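PDB 6WHJ: ribokinase from Giardia lamblia, which probably catalyses the ATP- and magnesium-dependent phosphorylation of D-ribose at O5, yielding D-ribose 5-phosphate, and acts as a homodimer. Local coordinates for residues 17-22 / 35-40; 25-30 / 102-107; 42-47 / 144-149. All blocks are in the same frame, centred on the assembly; numbering follows the deposited sequence.

Contact 1 of 3, residues 17-22 / 35-40. With EDO (1,2-ethanediol), chain F.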
loop_
_atom_site.group_PDB
_atom_site.type_symbol
_atom_site.label_atom_id
_atom_site.label_comp_id
_atom_site.label_asym_id
_atom_site.label_seq_id
_atom_site.Cartn_x
_atom_site.Cartn_y
_atom_site.Cartn_z
ATOM N N ARG B 17 -4.963 -5.548 -8.515
ATOM C CA ARG B 17 -3.832 -6.263 -7.944
ATOM C C ARG B 17 -3.704 -5.821 -6.488
ATOM O O ARG B 17 -3.469 -4.638 -6.207
ATOM C CB ARG B 17 -2.552 -5.979 -8.731
ATOM C CG ARG B 17 -1.342 -6.786 -8.279
ATOM C CD ARG B 17 -1.676 -8.251 -8.277
ATOM N NE ARG B 17 -0.541 -9.111 -7.952
ATOM C CZ ARG B 17 0.085 -9.910 -8.814
ATOM N NH1 ARG B 17 -0.311 -9.980 -10.083
ATOM N NH2 ARG B 17 1.103 -10.656 -8.397
ATOM N N ASP B 18 -3.901 -6.755 -5.565
ATOM C CA ASP B 18 -3.865 -6.445 -4.140
ATOM C C ASP B 18 -2.414 -6.388 -3.668
ATOM O O ASP B 18 -1.665 -7.357 -3.829
ATOM C CB ASP B 18 -4.636 -7.507 -3.359
ATOM C CG ASP B 18 -6.148 -7.322 -3.416
ATOM O OD1 ASP B 18 -6.637 -6.258 -3.850
ATOM O OD2 ASP B 18 -6.856 -8.285 -3.052
ATOM N N LEU B 19 -1.994 -5.241 -3.143
ATOM C CA LEU B 19 -0.670 -5.101 -2.538
ATOM C C LEU B 19 -0.853 -4.956 -1.031
ATOM O O LEU B 19 -1.344 -3.925 -0.555
ATOM C CB LEU B 19 0.092 -3.925 -3.132
ATOM C CG LEU B 19 0.127 -3.886 -4.660
ATOM C CD1 LEU B 19 0.697 -2.563 -5.158
ATOM C CD2 LEU B 19 0.943 -5.044 -5.149
ATOM N N VAL B 20 -0.425 -5.974 -0.287
ATOM C CA VAL B 20 -0.843 -6.189 1.093
ATOM C C VAL B 20 0.383 -6.229 1.990
ATOM O O VAL B 20 1.346 -6.945 1.699
ATOM C CB VAL B 20 -1.653 -7.493 1.235
ATOM C CG1 VAL B 20 -2.048 -7.729 2.684
ATOM C CG2 VAL B 20 -2.895 -7.431 0.373
ATOM N N TRP B 21 0.343 -5.466 3.078
ATOM C CA TRP B 21 1.371 -5.501 4.111
ATOM C C TRP B 21 0.753 -5.980 5.419
ATOM O O TRP B 21 -0.272 -5.447 5.860
ATOM C CB TRP B 21 2.024 -4.125 4.304
ATOM C CG TRP B 21 2.925 -3.696 3.174
ATOM C CD1 TRP B 21 4.283 -3.818 3.115
ATOM C CD2 TRP B 21 2.524 -3.086 1.945
ATOM N NE1 TRP B 21 4.753 -3.314 1.930
ATOM C CE2 TRP B 21 3.695 -2.860 1.190
ATOM C CE3 TRP B 21 1.288 -2.709 1.406
ATOM C CZ2 TRP B 21 3.665 -2.285 -0.077
ATOM C CZ3 TRP B 21 1.263 -2.127 0.149
ATOM C CH2 TRP B 21 2.443 -1.922 -0.576
ATOM N N TYR B 22 1.393 -6.956 6.049
ATOM C CA TYR B 22 0.929 -7.523 7.307
ATOM C C TYR B 22 1.733 -6.896 8.434
ATOM O O TYR B 22 2.961 -7.024 8.474
ATOM C CB TYR B 22 1.057 -9.049 7.318
ATOM C CG TYR B 22 0.119 -9.703 6.333
ATOM C CD1 TYR B 22 0.469 -9.856 4.992
ATOM C CD2 TYR B 22 -1.142 -10.130 6.736
ATOM C CE1 TYR B 22 -0.406 -10.434 4.088
ATOM C CE2 TYR B 22 -2.028 -10.703 5.843
ATOM C CZ TYR B 22 -1.663 -10.851 4.521
ATOM O OH TYR B 22 -2.563 -11.424 3.642
ATOM N N GLY B 35 6.607 -4.313 8.234
ATOM C CA GLY B 35 5.586 -5.301 7.961
ATOM C C GLY B 35 6.070 -6.362 6.989
ATOM O O GLY B 35 7.225 -6.365 6.554
ATOM N N SER B 36 5.162 -7.279 6.660
ATOM C CA SER B 36 5.414 -8.375 5.733
ATOM C C SER B 36 4.505 -8.205 4.517
ATOM O O SER B 36 3.306 -7.961 4.672
ATOM C CB SER B 36 5.171 -9.713 6.447
ATOM O OG SER B 36 5.304 -10.814 5.578
ATOM N N PHE B 37 5.062 -8.357 3.317
ATOM C CA PHE B 37 4.371 -8.017 2.077
ATOM C C PHE B 37 3.946 -9.252 1.287
ATOM O O PHE B 37 4.681 -10.242 1.217
ATOM C CB PHE B 37 5.254 -7.137 1.198
ATOM C CG PHE B 37 4.678 -6.856 -0.167
ATOM C CD1 PHE B 37 3.642 -5.960 -0.323
ATOM C CD2 PHE B 37 5.201 -7.477 -1.301
ATOM C CE1 PHE B 37 3.127 -5.682 -1.586
ATOM C CE2 PHE B 37 4.687 -7.215 -2.563
ATOM C CZ PHE B 37 3.644 -6.314 -2.706
ATOM N N ALA B 38 2.778 -9.162 0.650
ATOM C CA ALA B 38 2.290 -10.190 -0.258
ATOM C C ALA B 38 1.460 -9.545 -1.368
ATOM O O ALA B 38 0.716 -8.585 -1.133
ATOM C CB ALA B 38 1.461 -11.236 0.489
ATOM N N SER B 39 1.601 -10.075 -2.577
ATOM C CA SER B 39 0.892 -9.590 -3.750
ATOM C C SER B 39 -0.060 -10.663 -4.262
ATOM O O SER B 39 0.315 -11.836 -4.367
ATOM C CB SER B 39 1.892 -9.207 -4.837
ATOM O OG SER B 39 1.228 -8.946 -6.047
ATOM N N SER B 40 -1.284 -10.264 -4.603
ATOM C CA SER B 40 -2.287 -11.257 -4.971
ATOM C C SER B 40 -3.387 -10.621 -5.819
ATOM O O SER B 40 -3.556 -9.398 -5.848
ATOM C CB SER B 40 -2.867 -11.938 -3.729
ATOM O OG SER B 40 -3.871 -11.139 -3.153
HETATM C C1 EDO F . -11.337 -5.676 -2.906
HETATM O O1 EDO F . -11.553 -4.273 -2.697
HETATM C C2 EDO F . -9.862 -5.940 -3.204
HETATM O O2 EDO F . -9.399 -4.941 -4.123
#
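Segments 17-22 and 35-40 pair as the beta hairpin of strands 16-22 and 32-42, part of the small sheet that serves as substrate lid and dimer-contact surface in ribokinases, running antiparallel from the Asp18-Ser40 pair to the Tyr22-Ser36 pair. Asp18 with Ser40, Val20 with Ala38 and Tyr22 with Ser36 are hydrogen-bonded pairs, each linked in both directions; Ala38 N reaches Val20 O at 2.8 Å. Leu19-Ser39 and Trp21-Phe37 are the non-hydrogen-bonded pairs between them.

Leu19, Trp21 and Phe37 share one face of the sheet. Phe37 CD1 lies over one face of the Trp21 indole, 3.4 Å from Trp21 CE2 and offset toward the rim, the Phe37 plane and that of the six-membered indole ring at 46°, an oblique pair. The same phenyl receives Leu19 CB at its edge, 3.8 Å from Phe37 CE1. Phe37 CG stands anti to its own backbone N (chi1 174°), which carries the ring across to the neighbouring strand. Trp21 NE1 bonds to Asn100 OD1 of the second subunit.

On the other face, Tyr22 brings its ring edge to Ala38, Tyr22 CE1 to Ala38 CB 4.1 Å. Asp18 OD1 accepts a hydrogen bond from ethanediol O2 at 3.1 Å, and Asn16 binds the same diol.

A bend at chi2 (54°) swings the Arg17 guanidinium back to Ser39, whose OG lies at its edge and takes the N-H of Arg17 NE at 2.6 Å. Arg17 NH2 adds a weak bond to that oxygen, while NH1 forms a salt bridge with Glu76.

Backbone bonds thus fix the register, one face supplies an aromatic surface to the dimer partner, and the other carries Asp18, a predicted ribose ligand, here meeting a probable crystallisation molecule.

Contact 2 of 3, residues 25-30 / 102-107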
loop_
_atom_site.group_PDB
_atom_site.type_symbol
_atom_site.label_atom_id
_atom_site.label_comp_id
_atom_site.label_asym_id
_atom_site.label_seq_id
_atom_site.Cartn_x
_atom_site.Cartn_y
_atom_site.Cartn_z
ATOM N N ASP B 25 0.095 -3.732 14.188
ATOM C CA ASP B 25 -1.006 -2.791 14.287
ATOM C C ASP B 25 -0.877 -1.772 13.169
ATOM O O ASP B 25 0.203 -1.567 12.613
ATOM C CB ASP B 25 -1.039 -2.108 15.649
ATOM C CG ASP B 25 -1.462 -3.053 16.745
ATOM O OD1 ASP B 25 -2.659 -3.436 16.750
ATOM O OD2 ASP B 25 -0.599 -3.440 17.570
ATOM N N PHE B 26 -2.001 -1.159 12.822
ATOM C CA PHE B 26 -1.966 -0.108 11.824
ATOM C C PHE B 26 -1.007 0.981 12.288
ATOM O O PHE B 26 -0.973 1.316 13.479
ATOM C CB PHE B 26 -3.350 0.497 11.605
ATOM C CG PHE B 26 -4.356 -0.463 11.063
ATOM C CD1 PHE B 26 -4.083 -1.211 9.931
ATOM C CD2 PHE B 26 -5.588 -0.606 11.680
ATOM C CE1 PHE B 26 -5.025 -2.097 9.422
ATOM C CE2 PHE B 26 -6.532 -1.486 11.180
ATOM C CZ PHE B 26 -6.248 -2.233 10.047
ATOM N N PRO B 27 -0.197 1.531 11.396
ATOM C CA PRO B 27 0.617 2.685 11.774
ATOM C C PRO B 27 -0.289 3.873 12.039
ATOM O O PRO B 27 -1.385 3.978 11.487
ATOM C CB PRO B 27 1.496 2.915 10.541
ATOM C CG PRO B 27 0.656 2.385 9.414
ATOM C CD PRO B 27 -0.068 1.201 9.966
ATOM N N ILE B 28 0.151 4.757 12.916
ATOM C CA ILE B 28 -0.559 6.011 13.094
ATOM C C ILE B 28 0.074 7.055 12.181
ATOM O O ILE B 28 1.195 6.890 11.684
ATOM C CB ILE B 28 -0.576 6.465 14.572
ATOM C CG1 ILE B 28 0.818 6.849 15.044
ATOM C CG2 ILE B 28 -1.111 5.355 15.471
ATOM C CD1 ILE B 28 0.850 7.264 16.492
ATOM N N GLY B 29 -0.645 8.160 11.972
ATOM C CA GLY B 29 -0.174 9.220 11.099
ATOM C C GLY B 29 1.195 9.749 11.469
ATOM O O GLY B 29 1.418 10.172 12.607
ATOM N N GLY B 30 2.121 9.742 10.515
ATOM C CA GLY B 30 3.479 10.178 10.764
ATOM C C GLY B 30 4.416 9.092 11.245
ATOM O O GLY B 30 5.601 9.372 11.459
ATOM N N GLY B 102 -3.728 -0.845 -1.973
ATOM C CA GLY B 102 -2.715 -0.887 -0.940
ATOM C C GLY B 102 -3.382 -1.196 0.383
ATOM O O GLY B 102 -4.186 -0.408 0.882
ATOM N N ILE B 103 -3.037 -2.346 0.954
ATOM C CA ILE B 103 -3.785 -2.923 2.060
ATOM C C ILE B 103 -2.861 -3.116 3.254
ATOM O O ILE B 103 -1.749 -3.636 3.108
ATOM C CB ILE B 103 -4.449 -4.251 1.646
ATOM C CG1 ILE B 103 -5.392 -4.015 0.457
ATOM C CG2 ILE B 103 -5.178 -4.891 2.824
ATOM C CD1 ILE B 103 -6.086 -5.252 -0.048
ATOM N N TYR B 104 -3.320 -2.678 4.426
ATOM C CA TYR B 104 -2.711 -3.006 5.709
ATOM C C TYR B 104 -3.612 -3.981 6.457
ATOM O O TYR B 104 -4.810 -3.723 6.635
ATOM C CB TYR B 104 -2.501 -1.768 6.586
ATOM C CG TYR B 104 -1.595 -0.688 6.046
ATOM C CD1 TYR B 104 -0.714 -0.924 4.997
ATOM C CD2 TYR B 104 -1.612 0.579 6.617
ATOM C CE1 TYR B 104 0.120 0.086 4.527
ATOM C CE2 TYR B 104 -0.797 1.582 6.161
ATOM C CZ TYR B 104 0.067 1.335 5.123
ATOM O OH TYR B 104 0.865 2.364 4.690
ATOM N N VAL B 105 -3.041 -5.098 6.894
ATOM C CA VAL B 105 -3.753 -6.080 7.696
ATOM C C VAL B 105 -3.087 -6.128 9.065
ATOM O O VAL B 105 -1.895 -6.453 9.170
ATOM C CB VAL B 105 -3.764 -7.458 7.024
ATOM C CG1 VAL B 105 -4.605 -8.423 7.821
ATOM C CG2 VAL B 105 -4.296 -7.337 5.604
ATOM N N ALA B 106 -3.837 -5.753 10.103
ATOM C CA ALA B 106 -3.344 -5.839 11.469
ATOM C C ALA B 106 -3.493 -7.267 11.987
ATOM O O ALA B 106 -4.186 -8.099 11.392
ATOM C CB ALA B 106 -4.084 -4.862 12.381
ATOM N N GLU B 107 -2.813 -7.559 13.103
ATOM C CA GLU B 107 -2.910 -8.896 13.689
ATOM C C GLU B 107 -4.307 -9.191 14.214
ATOM O O GLU B 107 -4.638 -10.356 14.438
ATOM C CB GLU B 107 -1.906 -9.068 14.836
ATOM C CG GLU B 107 -0.451 -9.193 14.409
ATOM C CD GLU B 107 0.498 -9.147 15.591
ATOM O OE1 GLU B 107 1.633 -9.657 15.458
ATOM O OE2 GLU B 107 0.106 -8.612 16.660
#
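Phe26, in the loop that follows strand 16-22, lays its ring over the methyl of Ala106, just beyond strand 99-105. This is a CH-pi contact: Ala106 CB stands 4.1 Å from the centroid of the Phe26 ring, almost on the ring normal (11° off). With CG anti to its carbonyl carbon (chi1 -63°), Phe26 turns the ring back against the strand.

The ring edge makes a different kind of contact. Phe26 CE1 faces the backbone oxygen Tyr104 O at 3.2 Å, near the ring plane, an approach that is probably mildly favourable electrostatically.

Apolar packing completes the set. Phe26 CD1 rests 3.7 Å from Tyr104 CB, and the Pro27 ring crosses the phenol obliquely, Pro27 CG lying 3.7 Å from Tyr104 CE2. Beyond the two segments, Phe26 also packs on Met112 of the next strand. Tyr104 stacks on Tyr104 of the second subunit and shares a hydrogen bond through its OH with Gly102 O of that subunit, while Pro27 lies on Val114 there.

Cohesion across 25-30 and 102-107 therefore rests on van der Waals and ring contacts, which fold the hairpin loop onto the lid sheet beside the dimer interface.

Contact 3 of 3, residues 42-47 / 144-149. With EDO (1,2-ethanediol), chain F.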
loop_
_atom_site.group_PDB
_atom_site.type_symbol
_atom_site.label_atom_id
_atom_site.label_comp_id
_atom_site.label_asym_id
_atom_site.label_seq_id
_atom_site.Cartn_x
_atom_site.Cartn_y
_atom_site.Cartn_z
ATOM N N GLY B 42 -7.037 -9.499 -6.864
ATOM C CA GLY B 42 -8.191 -8.968 -6.159
ATOM C C GLY B 42 -9.165 -8.309 -7.116
ATOM O O GLY B 42 -9.268 -8.686 -8.287
ATOM N N GLY B 43 -9.885 -7.320 -6.610
ATOM C CA GLY B 43 -10.989 -6.730 -7.324
ATOM C C GLY B 43 -12.257 -7.496 -7.015
ATOM O O GLY B 43 -12.301 -8.716 -7.176
ATOM N N LYS B 44 -13.296 -6.805 -6.557
ATOM C CA LYS B 44 -14.526 -7.511 -6.225
ATOM C C LYS B 44 -15.156 -8.123 -7.470
ATOM O O LYS B 44 -15.764 -9.197 -7.396
ATOM C CB LYS B 44 -15.487 -6.572 -5.501
ATOM C CG LYS B 44 -15.254 -6.563 -4.022
ATOM C CD LYS B 44 -15.983 -5.427 -3.336
ATOM C CE LYS B 44 -15.637 -5.407 -1.865
ATOM N NZ LYS B 44 -15.591 -6.813 -1.381
ATOM N N GLY B 45 -15.035 -7.456 -8.617
ATOM C CA GLY B 45 -15.565 -8.040 -9.832
ATOM C C GLY B 45 -14.862 -9.333 -10.182
ATOM O O GLY B 45 -15.500 -10.365 -10.399
ATOM N N SER B 46 -13.529 -9.314 -10.173
ATOM C CA SER B 46 -12.783 -10.497 -10.587
ATOM C C SER B 46 -12.850 -11.608 -9.547
ATOM O O SER B 46 -12.867 -12.793 -9.903
ATOM C CB SER B 46 -11.335 -10.124 -10.883
ATOM O OG SER B 46 -10.605 -11.276 -11.263
ATOM N N ASN B 47 -12.862 -11.258 -8.259
ATOM C CA ASN B 47 -12.969 -12.283 -7.222
ATOM C C ASN B 47 -14.270 -13.053 -7.338
ATOM O O ASN B 47 -14.292 -14.279 -7.186
ATOM C CB ASN B 47 -12.861 -11.656 -5.840
ATOM C CG ASN B 47 -11.451 -11.292 -5.483
ATOM O OD1 ASN B 47 -10.492 -11.768 -6.101
ATOM N ND2 ASN B 47 -11.309 -10.429 -4.488
ATOM N N GLN B 144 -20.749 -4.654 -8.850
ATOM C CA GLN B 144 -20.369 -4.154 -7.532
ATOM C C GLN B 144 -20.179 -2.643 -7.579
ATOM O O GLN B 144 -20.868 -1.952 -8.334
ATOM C CB GLN B 144 -19.093 -4.822 -7.031
ATOM C CG GLN B 144 -19.103 -6.329 -7.093
ATOM C CD GLN B 144 -18.816 -6.850 -8.476
ATOM O OE1 GLN B 144 -18.114 -6.209 -9.256
ATOM N NE2 GLN B 144 -19.348 -8.020 -8.789
ATOM N N CYS B 145 -19.241 -2.120 -6.789
ATOM C CA CYS B 145 -19.032 -0.678 -6.701
ATOM C C CYS B 145 -17.560 -0.308 -6.858
ATOM O O CYS B 145 -17.096 0.666 -6.258
ATOM C CB CYS B 145 -19.561 -0.139 -5.374
ATOM S SG CYS B 145 -21.344 -0.293 -5.150
ATOM N N GLU B 146 -16.813 -1.047 -7.683
ATOM C CA GLU B 146 -15.390 -0.788 -7.865
ATOM C C GLU B 146 -15.042 -0.376 -9.294
ATOM O O GLU B 146 -13.889 -0.520 -9.709
ATOM C CB GLU B 146 -14.566 -2.001 -7.434
ATOM C CG GLU B 146 -14.511 -2.221 -5.929
ATOM C CD GLU B 146 -13.580 -3.355 -5.524
ATOM O OE1 GLU B 146 -13.190 -4.152 -6.406
ATOM O OE2 GLU B 146 -13.254 -3.459 -4.314
ATOM N N ILE B 147 -16.022 0.100 -10.071
ATOM C CA ILE B 147 -15.743 0.838 -11.302
ATOM C C ILE B 147 -16.317 2.243 -11.124
ATOM O O ILE B 147 -16.786 2.596 -10.038
ATOM C CB ILE B 147 -16.304 0.144 -12.562
ATOM C CG1 ILE B 147 -17.837 0.079 -12.531
ATOM C CG2 ILE B 147 -15.696 -1.262 -12.723
ATOM C CD1 ILE B 147 -18.466 -0.364 -13.854
ATOM N N SER B 148 -16.300 3.049 -12.176
ATOM C CA SER B 148 -16.686 4.446 -12.031
ATOM C C SER B 148 -18.203 4.594 -11.891
ATOM O O SER B 148 -18.968 3.833 -12.490
ATOM C CB SER B 148 -16.214 5.258 -13.228
ATOM O OG SER B 148 -17.270 5.439 -14.160
ATOM N N PRO B 149 -18.659 5.576 -11.097
ATOM C CA PRO B 149 -20.112 5.782 -10.945
ATOM C C PRO B 149 -20.834 6.040 -12.257
ATOM O O PRO B 149 -21.886 5.435 -12.511
ATOM C CB PRO B 149 -20.191 6.997 -10.007
ATOM C CG PRO B 149 -18.917 6.968 -9.246
ATOM C CD PRO B 149 -17.882 6.463 -10.211
HETATM C C1 EDO F . -11.337 -5.676 -2.906
HETATM O O1 EDO F . -11.553 -4.273 -2.697
HETATM C C2 EDO F . -9.862 -5.940 -3.204
HETATM O O2 EDO F . -9.399 -4.941 -4.123
#
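Glu146 OE1 accepts the backbone N-H of Lys44 at 2.7 Å in a nearly straight bond (174° at the hydrogen), the donor lying above the carboxylate plane (37° out of it). The Lys44 and Glu146 side chains cross at about a right angle, with Lys44 CD 3.5 Å from Glu146 OE2. Lys44 NZ travels onward, 5.0 Å from Glu146 OE2, to a long, weak ion pair with Asp274, the predicted proton acceptor.

Gln144 meets the first helical turn with its amide: Gln144 OE1 sits 3.2 Å from Gly45 CA, and CG packs on Lys44 CB. Glu146 OE2 meets ethanediol O1, although the modelled separation is doubtfully short; Gly43 N gives only a weak bond to ethanediol O2. In the next shell, Gln48 OE1 takes the NE2 of Gln144, and Ser14 OG bonds to Glu146 OE1, giving that oxygen two partners.

Gly43 stands at the N-cap position of helix 44-55, and the run Gly42-Gly43-Lys44-Gly45 is the Gly-Gly-Lys-Gly form that ribokinases have of the PfkB glycine-rich motif. Meeting Glu146 after strand 140-143, it forms part of the predicted ribose pocket.

From the N terminus, strand 16-22 leads into a loop and returns as strand 32-42; contact 1 closes this hairpin. Residues 25-30 of contact 2 lie inside that loop, and their partner 102-107 comes much later, so contacts 1 and 2 cross. Strands 16-22 and 99-105 are neighbours in the four-stranded sheet, where both contacts also reach the second subunit. Contact 3 opens just after contact 1 and closes a long excursion at 144-149, crossing contact 2. The chain itself joins lid to body at 42-44, where Asp18 packs on Gly42; one bound ethanediol, probably from the crystallisation liquor, lies between contacts 1 and 3.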